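Local coordinates for protein 3-dehydroshikimate dehydratase (Pseudomonas putida, PDB 5HMQ) that catalyses the metal-dependent dehydration of 3-dehydroshikimate to protocatechuate, joining a TIM-barrel dehydratase domain to a dioxygenase-like domain that appears important for full activity in vivo, at residues V543-I548 and V589-F594; E534-K539 and A571-L576; M446-P451 and S519-I524. All blocks are in the same frame, centred on the assembly; numbering follows the deposited sequence.

Contact 1. Residues V543-I548 and V589-F594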
loop_
_atom_site.group_PDB
_atom_site.type_symbol
_atom_site.label_atom_id
_atom_site.label_comp_id
_atom_site.label_asym_id
_atom_site.label_seq_id
_atom_site.Cartn_x
_atom_site.Cartn_y
_atom_site.Cartn_z
ATOM N N VAL C 543 3.887 26.070 27.173
ATOM C CA VAL C 543 4.180 24.999 26.211
ATOM C C VAL C 543 4.127 23.654 26.928
ATOM O O VAL C 543 4.805 23.476 27.958
ATOM C CB VAL C 543 5.547 25.221 25.567
ATOM C CG1 VAL C 543 5.918 24.026 24.700
ATOM C CG2 VAL C 543 5.546 26.500 24.741
ATOM N N PRO C 544 3.347 22.675 26.432
ATOM C CA PRO C 544 3.216 21.378 27.127
ATOM C C PRO C 544 4.388 20.440 26.858
ATOM O O PRO C 544 4.278 19.402 26.188
ATOM C CB PRO C 544 1.892 20.844 26.572
ATOM C CG PRO C 544 1.829 21.399 25.202
ATOM C CD PRO C 544 2.466 22.762 25.254
ATOM N N LEU C 545 5.550 20.805 27.393
ATOM C CA LEU C 545 6.728 19.959 27.283
ATOM C C LEU C 545 6.563 18.703 28.141
ATOM O O LEU C 545 5.867 18.704 29.161
ATOM C CB LEU C 545 7.975 20.740 27.697
ATOM C CG LEU C 545 8.198 22.045 26.939
ATOM C CD1 LEU C 545 9.127 22.944 27.741
ATOM C CD2 LEU C 545 8.768 21.791 25.548
ATOM N N LEU C 546 7.238 17.631 27.733
ATOM C CA LEU C 546 7.050 16.335 28.370
ATOM C C LEU C 546 7.728 16.267 29.733
ATOM O O LEU C 546 8.764 16.894 29.972
ATOM C CB LEU C 546 7.601 15.223 27.487
ATOM C CG LEU C 546 7.074 15.165 26.057
ATOM C CD1 LEU C 546 7.755 14.044 25.298
ATOM C CD2 LEU C 546 5.567 14.968 26.070
ATOM N N GLU C 547 7.133 15.477 30.624
ATOM C CA GLU C 547 7.737 15.142 31.907
ATOM C C GLU C 547 8.540 13.858 31.767
ATOM O O GLU C 547 8.008 12.831 31.332
ATOM C CB GLU C 547 6.670 14.963 32.990
ATOM C CG GLU C 547 7.224 14.464 34.321
ATOM C CD GLU C 547 6.171 14.401 35.410
ATOM O OE1 GLU C 547 5.254 15.248 35.403
ATOM O OE2 GLU C 547 6.250 13.489 36.260
ATOM N N ILE C 548 9.807 13.918 32.138
ATOM C CA ILE C 548 10.732 12.799 31.989
ATOM C C ILE C 548 10.877 12.119 33.346
ATOM O O ILE C 548 11.135 12.810 34.342
ATOM C CB ILE C 548 12.099 13.265 31.459
ATOM C CG1 ILE C 548 11.922 14.048 30.156
ATOM C CG2 ILE C 548 13.017 12.077 31.239
ATOM C CD1 ILE C 548 11.179 13.286 29.080
ATOM N N VAL C 589 14.416 18.734 24.067
ATOM C CA VAL C 589 13.143 18.484 24.728
ATOM C C VAL C 589 12.057 18.390 23.666
ATOM O O VAL C 589 12.202 18.887 22.546
ATOM C CB VAL C 589 12.785 19.576 25.760
ATOM C CG1 VAL C 589 13.792 19.590 26.896
ATOM C CG2 VAL C 589 12.702 20.939 25.086
ATOM N N TYR C 590 10.954 17.742 24.033
ATOM C CA TYR C 590 9.820 17.568 23.140
ATOM C C TYR C 590 8.555 18.136 23.766
ATOM O O TYR C 590 8.380 18.109 24.988
ATOM C CB TYR C 590 9.599 16.088 22.801
ATOM C CG TYR C 590 10.754 15.429 22.082
ATOM C CD1 TYR C 590 10.943 15.619 20.721
ATOM C CD2 TYR C 590 11.645 14.608 22.760
ATOM C CE1 TYR C 590 11.988 15.015 20.053
ATOM C CE2 TYR C 590 12.699 13.999 22.097
ATOM C CZ TYR C 590 12.863 14.209 20.743
ATOM O OH TYR C 590 13.904 13.611 20.072
ATOM N N THR C 591 7.673 18.650 22.915
ATOM C CA THR C 591 6.326 19.004 23.329
ATOM C C THR C 591 5.386 17.823 23.107
ATOM O O THR C 591 5.709 16.861 22.408
ATOM C CB THR C 591 5.815 20.223 22.557
ATOM O OG1 THR C 591 5.428 19.824 21.236
ATOM C CG2 THR C 591 6.893 21.285 22.458
ATOM N N GLU C 592 4.203 17.909 23.703
ATOM C CA GLU C 592 3.145 16.978 23.362
ATOM C C GLU C 592 2.702 17.230 21.924
ATOM O O GLU C 592 2.938 18.309 21.374
ATOM C CB GLU C 592 1.963 17.132 24.315
ATOM C CG GLU C 592 2.256 16.728 25.748
ATOM C CD GLU C 592 1.070 16.953 26.665
ATOM O OE1 GLU C 592 0.245 17.842 26.366
ATOM O OE2 GLU C 592 0.965 16.245 27.690
ATOM N N PRO C 593 2.073 16.245 21.285
ATOM C CA PRO C 593 1.573 16.466 19.924
ATOM C C PRO C 593 0.511 17.554 19.899
ATOM O O PRO C 593 -0.341 17.637 20.786
ATOM C CB PRO C 593 0.993 15.101 19.531
ATOM C CG PRO C 593 1.694 14.125 20.409
ATOM C CD PRO C 593 1.923 14.840 21.703
ATOM N N PHE C 594 0.575 18.402 18.874
ATOM C CA PHE C 594 -0.463 19.400 18.647
ATOM C C PHE C 594 -1.687 18.705 18.066
ATOM O O PHE C 594 -1.699 18.337 16.886
ATOM C CB PHE C 594 0.033 20.506 17.718
ATOM C CG PHE C 594 -1.046 21.468 17.295
ATOM C CD1 PHE C 594 -1.448 22.494 18.136
ATOM C CD2 PHE C 594 -1.655 21.348 16.055
ATOM C CE1 PHE C 594 -2.439 23.377 17.749
ATOM C CE2 PHE C 594 -2.644 22.229 15.663
ATOM C CZ PHE C 594 -3.037 23.244 16.511
#

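Contact 2. Residues E534-K539 and A571-L576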
loop_
_atom_site.group_PDB
_atom_site.type_symbol
_atom_site.label_atom_id
_atom_site.label_comp_id
_atom_site.label_asym_id
_atom_site.label_seq_id
_atom_site.Cartn_x
_atom_site.Cartn_y
_atom_site.Cartn_z
ATOM N N GLU C 534 15.678 28.284 27.189
ATOM C CA GLU C 534 14.506 28.114 26.340
ATOM C C GLU C 534 13.446 27.256 27.018
ATOM O O GLU C 534 12.249 27.552 26.916
ATOM C CB GLU C 534 14.911 27.509 24.997
ATOM C CG GLU C 534 15.829 28.403 24.180
ATOM C CD GLU C 534 15.300 29.813 24.022
ATOM O OE1 GLU C 534 14.088 29.977 23.773
ATOM O OE2 GLU C 534 16.105 30.760 24.145
ATOM N N VAL C 535 13.862 26.182 27.694
ATOM C CA VAL C 535 12.912 25.346 28.426
ATOM C C VAL C 535 12.196 26.161 29.495
ATOM O O VAL C 535 10.973 26.068 29.651
ATOM C CB VAL C 535 13.626 24.122 29.030
ATOM C CG1 VAL C 535 12.738 23.445 30.063
ATOM C CG2 VAL C 535 14.006 23.138 27.935
ATOM N N ALA C 536 12.944 26.978 30.240
ATOM C CA ALA C 536 12.336 27.790 31.290
ATOM C C ALA C 536 11.292 28.740 30.717
ATOM O O ALA C 536 10.164 28.818 31.218
ATOM C CB ALA C 536 13.419 28.566 32.043
ATOM N N ARG C 537 11.650 29.467 29.657
ATOM C CA ARG C 537 10.702 30.393 29.045
ATOM C C ARG C 537 9.510 29.649 28.451
ATOM O O ARG C 537 8.363 30.090 28.589
ATOM C CB ARG C 537 11.413 31.234 27.984
ATOM C CG ARG C 537 10.619 32.436 27.502
ATOM C CD ARG C 537 10.838 32.644 26.017
ATOM N NE ARG C 537 10.445 31.444 25.294
ATOM C CZ ARG C 537 9.200 31.167 24.929
ATOM N NH1 ARG C 537 8.217 32.010 25.210
ATOM N NH2 ARG C 537 8.939 30.038 24.288
ATOM N N ALA C 538 9.758 28.516 27.785
ATOM C CA ALA C 538 8.669 27.782 27.146
ATOM C C ALA C 538 7.741 27.144 28.175
ATOM O O ALA C 538 6.514 27.194 28.026
ATOM C CB ALA C 538 9.233 26.719 26.203
ATOM N N LYS C 539 8.307 26.546 29.228
ATOM C CA LYS C 539 7.483 25.907 30.251
ATOM C C LYS C 539 6.585 26.915 30.950
ATOM O O LYS C 539 5.421 26.624 31.249
ATOM C CB LYS C 539 8.376 25.218 31.281
ATOM C CG LYS C 539 7.650 24.759 32.534
ATOM C CD LYS C 539 8.510 23.824 33.365
ATOM C CE LYS C 539 7.914 23.621 34.749
ATOM N NZ LYS C 539 8.911 23.065 35.704
ATOM N N ALA C 571 17.317 17.152 35.244
ATOM C CA ALA C 571 16.125 16.470 35.742
ATOM C C ALA C 571 15.020 17.471 36.058
ATOM O O ALA C 571 13.835 17.191 35.839
ATOM C CB ALA C 571 16.477 15.640 36.980
ATOM N N TYR C 572 15.385 18.641 36.588
ATOM C CA TYR C 572 14.377 19.652 36.888
ATOM C C TYR C 572 13.808 20.279 35.623
ATOM O O TYR C 572 12.630 20.650 35.596
ATOM C CB TYR C 572 14.952 20.749 37.782
ATOM C CG TYR C 572 13.868 21.620 38.378
ATOM C CD1 TYR C 572 13.109 21.178 39.453
ATOM C CD2 TYR C 572 13.563 22.858 37.824
ATOM C CE1 TYR C 572 12.105 21.963 39.988
ATOM C CE2 TYR C 572 12.557 23.648 38.351
ATOM C CZ TYR C 572 11.833 23.195 39.433
ATOM O OH TYR C 572 10.829 23.975 39.961
ATOM N N TYR C 573 14.612 20.394 34.566
ATOM C CA TYR C 573 14.174 21.007 33.321
ATOM C C TYR C 573 13.690 19.985 32.301
ATOM O O TYR C 573 13.422 20.355 31.153
ATOM C CB TYR C 573 15.309 21.837 32.708
ATOM C CG TYR C 573 15.640 23.130 33.427
ATOM C CD1 TYR C 573 16.417 23.133 34.579
ATOM C CD2 TYR C 573 15.199 24.352 32.934
ATOM C CE1 TYR C 573 16.729 24.307 35.231
ATOM C CE2 TYR C 573 15.508 25.536 33.581
ATOM C CZ TYR C 573 16.275 25.505 34.731
ATOM O OH TYR C 573 16.589 26.676 35.383
ATOM N N ASN C 574 13.569 18.715 32.696
ATOM C CA ASN C 574 13.062 17.653 31.826
ATOM C C ASN C 574 13.797 17.631 30.487
ATOM O O ASN C 574 13.201 17.418 29.429
ATOM C CB ASN C 574 11.552 17.784 31.621
ATOM C CG ASN C 574 10.767 17.539 32.897
ATOM O OD1 ASN C 574 10.786 16.440 33.450
ATOM N ND2 ASN C 574 10.070 18.566 33.368
ATOM N N VAL C 575 15.106 17.852 30.534
ATOM C CA VAL C 575 15.933 17.862 29.333
ATOM C C VAL C 575 16.454 16.454 29.079
ATOM O O VAL C 575 16.921 15.776 30.003
ATOM C CB VAL C 575 17.091 18.864 29.471
ATOM C CG1 VAL C 575 17.993 18.811 28.245
ATOM C CG2 VAL C 575 16.552 20.269 29.670
ATOM N N LEU C 576 16.379 16.019 27.825
ATOM C CA LEU C 576 16.911 14.739 27.384
ATOM C C LEU C 576 18.313 14.935 26.818
ATOM O O LEU C 576 18.659 16.013 26.329
ATOM C CB LEU C 576 15.987 14.112 26.339
ATOM C CG LEU C 576 14.582 13.806 26.862
ATOM C CD1 LEU C 576 13.603 13.642 25.721
ATOM C CD2 LEU C 576 14.598 12.554 27.716
#

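Contact 3. Residues M446-P451 and S519-I524. With MG (magnesium ion), chain L.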
loop_
_atom_site.group_PDB
_atom_site.type_symbol
_atom_site.label_atom_id
_atom_site.label_comp_id
_atom_site.label_asym_id
_atom_site.label_seq_id
_atom_site.Cartn_x
_atom_site.Cartn_y
_atom_site.Cartn_z
HETATM N N MSE C 446 13.271 18.294 10.120
HETATM C CA MSE C 446 11.838 18.064 10.120
HETATM C C MSE C 446 11.547 16.641 9.667
HETATM O O MSE C 446 11.954 16.226 8.580
HETATM C CB MSE C 446 11.129 19.077 9.224
HETATM C CG MSE C 446 9.617 18.994 9.287
HETATM SE SE MSE C 446 8.734 20.486 8.393
HETATM C CE MSE C 446 9.418 20.203 6.582
ATOM N N ALA C 447 10.851 15.893 10.517
ATOM C CA ALA C 447 10.578 14.485 10.278
ATOM C C ALA C 447 9.212 14.304 9.633
ATOM O O ALA C 447 8.258 15.015 9.964
ATOM C CB ALA C 447 10.646 13.683 11.580
ATOM N N LEU C 448 9.127 13.351 8.710
ATOM C CA LEU C 448 7.866 12.978 8.090
ATOM C C LEU C 448 7.477 11.571 8.522
ATOM O O LEU C 448 8.335 10.692 8.655
ATOM C CB LEU C 448 7.964 13.038 6.562
ATOM C CG LEU C 448 8.465 14.328 5.917
ATOM C CD1 LEU C 448 8.411 14.205 4.390
ATOM C CD2 LEU C 448 7.711 15.562 6.425
ATOM N N ALA C 449 6.184 11.365 8.744
ATOM C CA ALA C 449 5.625 10.037 8.953
ATOM C C ALA C 449 4.916 9.632 7.671
ATOM O O ALA C 449 3.948 10.282 7.266
ATOM C CB ALA C 449 4.669 10.017 10.146
ATOM N N LEU C 450 5.405 8.577 7.025
ATOM C CA LEU C 450 4.907 8.194 5.713
ATOM C C LEU C 450 4.400 6.758 5.719
ATOM O O LEU C 450 4.862 5.938 6.519
ATOM C CB LEU C 450 6.004 8.335 4.647
ATOM C CG LEU C 450 6.589 9.734 4.437
ATOM C CD1 LEU C 450 7.794 9.681 3.508
ATOM C CD2 LEU C 450 5.531 10.679 3.892
ATOM N N PRO C 451 3.445 6.425 4.848
ATOM C CA PRO C 451 3.030 5.023 4.722
ATOM C C PRO C 451 4.194 4.161 4.260
ATOM O O PRO C 451 5.024 4.587 3.456
ATOM C CB PRO C 451 1.911 5.070 3.675
ATOM C CG PRO C 451 1.449 6.486 3.663
ATOM C CD PRO C 451 2.663 7.312 3.971
ATOM N N SER C 519 -0.808 10.359 7.653
ATOM C CA SER C 519 0.586 10.715 7.464
ATOM C C SER C 519 0.724 12.233 7.424
ATOM O O SER C 519 -0.263 12.972 7.423
ATOM C CB SER C 519 1.120 10.077 6.181
ATOM O OG SER C 519 0.984 8.669 6.228
ATOM N N GLY C 520 1.962 12.694 7.399
ATOM C CA GLY C 520 2.231 14.112 7.423
ATOM C C GLY C 520 3.450 14.400 8.267
ATOM O O GLY C 520 4.318 13.549 8.439
ATOM N N VAL C 521 3.526 15.633 8.770
ATOM C CA VAL C 521 4.669 16.041 9.576
ATOM C C VAL C 521 4.712 15.240 10.866
ATOM O O VAL C 521 3.730 15.169 11.614
ATOM C CB VAL C 521 4.611 17.547 9.865
ATOM C CG1 VAL C 521 5.546 17.903 11.018
ATOM C CG2 VAL C 521 5.002 18.320 8.634
ATOM N N HIS C 522 5.861 14.616 11.125
ATOM C CA HIS C 522 6.053 13.907 12.380
ATOM C C HIS C 522 6.417 14.883 13.491
ATOM O O HIS C 522 5.760 14.915 14.537
ATOM C CB HIS C 522 7.126 12.829 12.216
ATOM C CG HIS C 522 7.279 11.940 13.410
ATOM N ND1 HIS C 522 8.311 12.076 14.314
ATOM C CD2 HIS C 522 6.529 10.902 13.849
ATOM C CE1 HIS C 522 8.192 11.159 15.257
ATOM N NE2 HIS C 522 7.117 10.435 14.999
ATOM N N HIS C 523 7.455 15.694 13.277
ATOM C CA HIS C 523 7.801 16.753 14.215
ATOM C C HIS C 523 8.725 17.750 13.534
ATOM O O HIS C 523 9.364 17.448 12.522
ATOM C CB HIS C 523 8.454 16.198 15.489
ATOM C CG HIS C 523 9.846 15.683 15.292
ATOM N ND1 HIS C 523 10.116 14.373 14.962
ATOM C CD2 HIS C 523 11.049 16.296 15.409
ATOM C CE1 HIS C 523 11.423 14.204 14.869
ATOM N NE2 HIS C 523 12.012 15.356 15.136
ATOM N N ILE C 524 8.782 18.947 14.110
ATOM C CA ILE C 524 9.634 20.031 13.634
ATOM C C ILE C 524 10.577 20.410 14.766
ATOM O O ILE C 524 10.138 20.607 15.906
ATOM C CB ILE C 524 8.807 21.245 13.172
ATOM C CG1 ILE C 524 7.794 20.821 12.105
ATOM C CG2 ILE C 524 9.714 22.343 12.641
ATOM C CD1 ILE C 524 6.576 21.713 12.033
HETATM MG MG MG L . 14.208 15.137 16.018
HETATM O O HOH W 1 14.741 13.372 14.525
HETATM O O HOH W 2 16.029 15.016 16.997
HETATM O O HOH W 3 13.572 13.601 17.254
#

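Contact 1. Residues V543-I548 and V589-F594
L546 lies against the Y590 carbonyl and reaches the side chain of E592, and with E592 and P544 it accounts for much of the surface buried where loop 543-548 meets residues 589-594, which run on from strand 585-590. Its CG stands 3.4 Å from Y590 O, the same oxygen that accepts a hydrogen bond from L546 N at 3.0 Å. The two methyls part from there: CD1 reaches Y590 CB at 3.7 Å, while CD2 lies 3.8 Å from E592 CG. CG of L546 is swung beside its own backbone N (chi1 -54°), which turns the branch back over the strand although CB does not point that way. P544 is the centre of an inverse gamma turn, closed by L545 N bonding to V543 O, and the turn presents P544 O to E592 N at 2.9 Å. The same oxygen receives a CA-H contact from T591. The extended side chain of E592 then runs past the proline, its OE1 coming 3.4 Å from P544 CB. The two bonds enclose a single beta bridge, L545 with T591, between chains that run roughly at right angles (101°). On the other side of the bridge L545 CD2 meets T591 CG2 at 3.6 Å. W316 of helix 307-319 touches P544 and T591, helix 617-625 packs on L546 through R620, A623 and M624, and strand 599-606 pairs with V589 and T591.

Contact 2. Residues E534-K539 and A571-L576
Y573 turns one edge of its ring to helix 531-541, where V535 and A536 meet it close to the ring plane. CG1 of V535 lies 3.9 Å from CD2 of the ring, and one residue further along the helix CB of A536 lies 4.0 Å from CE2. Both touches fall on the same long side of the tyrosine, so successive residues of the helix share one ring edge. With chi1 at 166°, CG1 of V535 stands trans to the backbone N and reaches both the ring edge and Y573 O, at 3.3 Å. The other V535 branch, CG2, faces CG2 of V575 at 4.2 Å, giving the valine a methyl for each of the two residues on either side of N574. The lysine one turn on, K539, extends fully along the outer margin, but its NZ stays 4.4 Å from Y572 O, too far for a hydrogen bond. F532, in the same helix, meets the Y573 ring edge-to-face. Y573 is the first residue to leave helical angles after helix 564-572, before strand 576-579. Helix 531-541 is the helix of the second beta-alpha-beta-beta-beta module of a vicinal-oxygen-chelate (VOC) domain, packed on the lead-in to that module's next strand.

Contact 3. Residues M446-P451 and S519-I524
The magnesium site of the dioxygenase-like domain draws one ligand from this strand pair: H523 NE2 binds the ion at 2.4 Å, with three waters, H445 and E601 around the same metal. A447 CB packs obliquely against the H523 ring, 3.4 Å from CE1. CG of H523 sits between its backbone N and carbonyl carbon (chi1 72°), which brings the imidazole against the alanine. A nearly straight hydrogen bond, 169° at the hydrogen, runs from H523 ND1 to H522 ND1 at 3.0 Å. H522 ND1 lies in the plane of the H523 ring, whereas H523 ND1 is tilted 15° out of the H522 ring plane, consistent with H522 acting as a second-shell residue that sets the rotation of the ligand ring. F599 stacks on H523 and meets H522 edge-to-face.

Strands 440-450 and 520-528 run antiparallel in the mixed sheet as the first strands of the two beta-alpha-beta-beta-beta modules of a VOC fold, and a classic beta bulge interrupts their register, H522 and H523 both facing A447. On the metal side of the bulge A447 N bonds to H523 O at 2.9 Å. A447 O takes a bond from H522 N at 2.7 Å, the donor lying above the carbonyl plane, and a weak one from H523 N. Beyond the bulge A449 and G520 form a hydrogen-bonded pair, with A449 N to G520 O at 2.9 Å. On the face opposite the metal, selenomethionine M446 and I524 lie side by side, M446 CG 3.8 Å from I524 CG1, and L301 of strand 295-304 touches both. At the far end S519 OG comes 3.1 Å from P451 CD and is hydrogen-bonded with S502 OG; F247 of the second subunit packs on L450, P451 and S519.

All three contacts lie in the second VOC domain of the C-terminal half. Contact 3 closes first along the chain; contacts 1 and 2 then alternate, helix 531-541 following strand 520-528. Contacts 1 and 2 touch, their centres 10 Å apart: V543 N probably bonds to A538 O, and I548 N to N574 OD1. Contact 3 is about 17 Å from contact 1 and 24 Å from contact 2, centre to centre, but strand 599-606 joins strands 520-528 and 585-590 in one sheet. Contact 3 supplies the ligand H523, and the Y590 side chain of contact 1 lies about 4 Å from the magnesium ion. The domain, with no detected dioxygenase activity, appears important for optimal dehydratase activity in vivo.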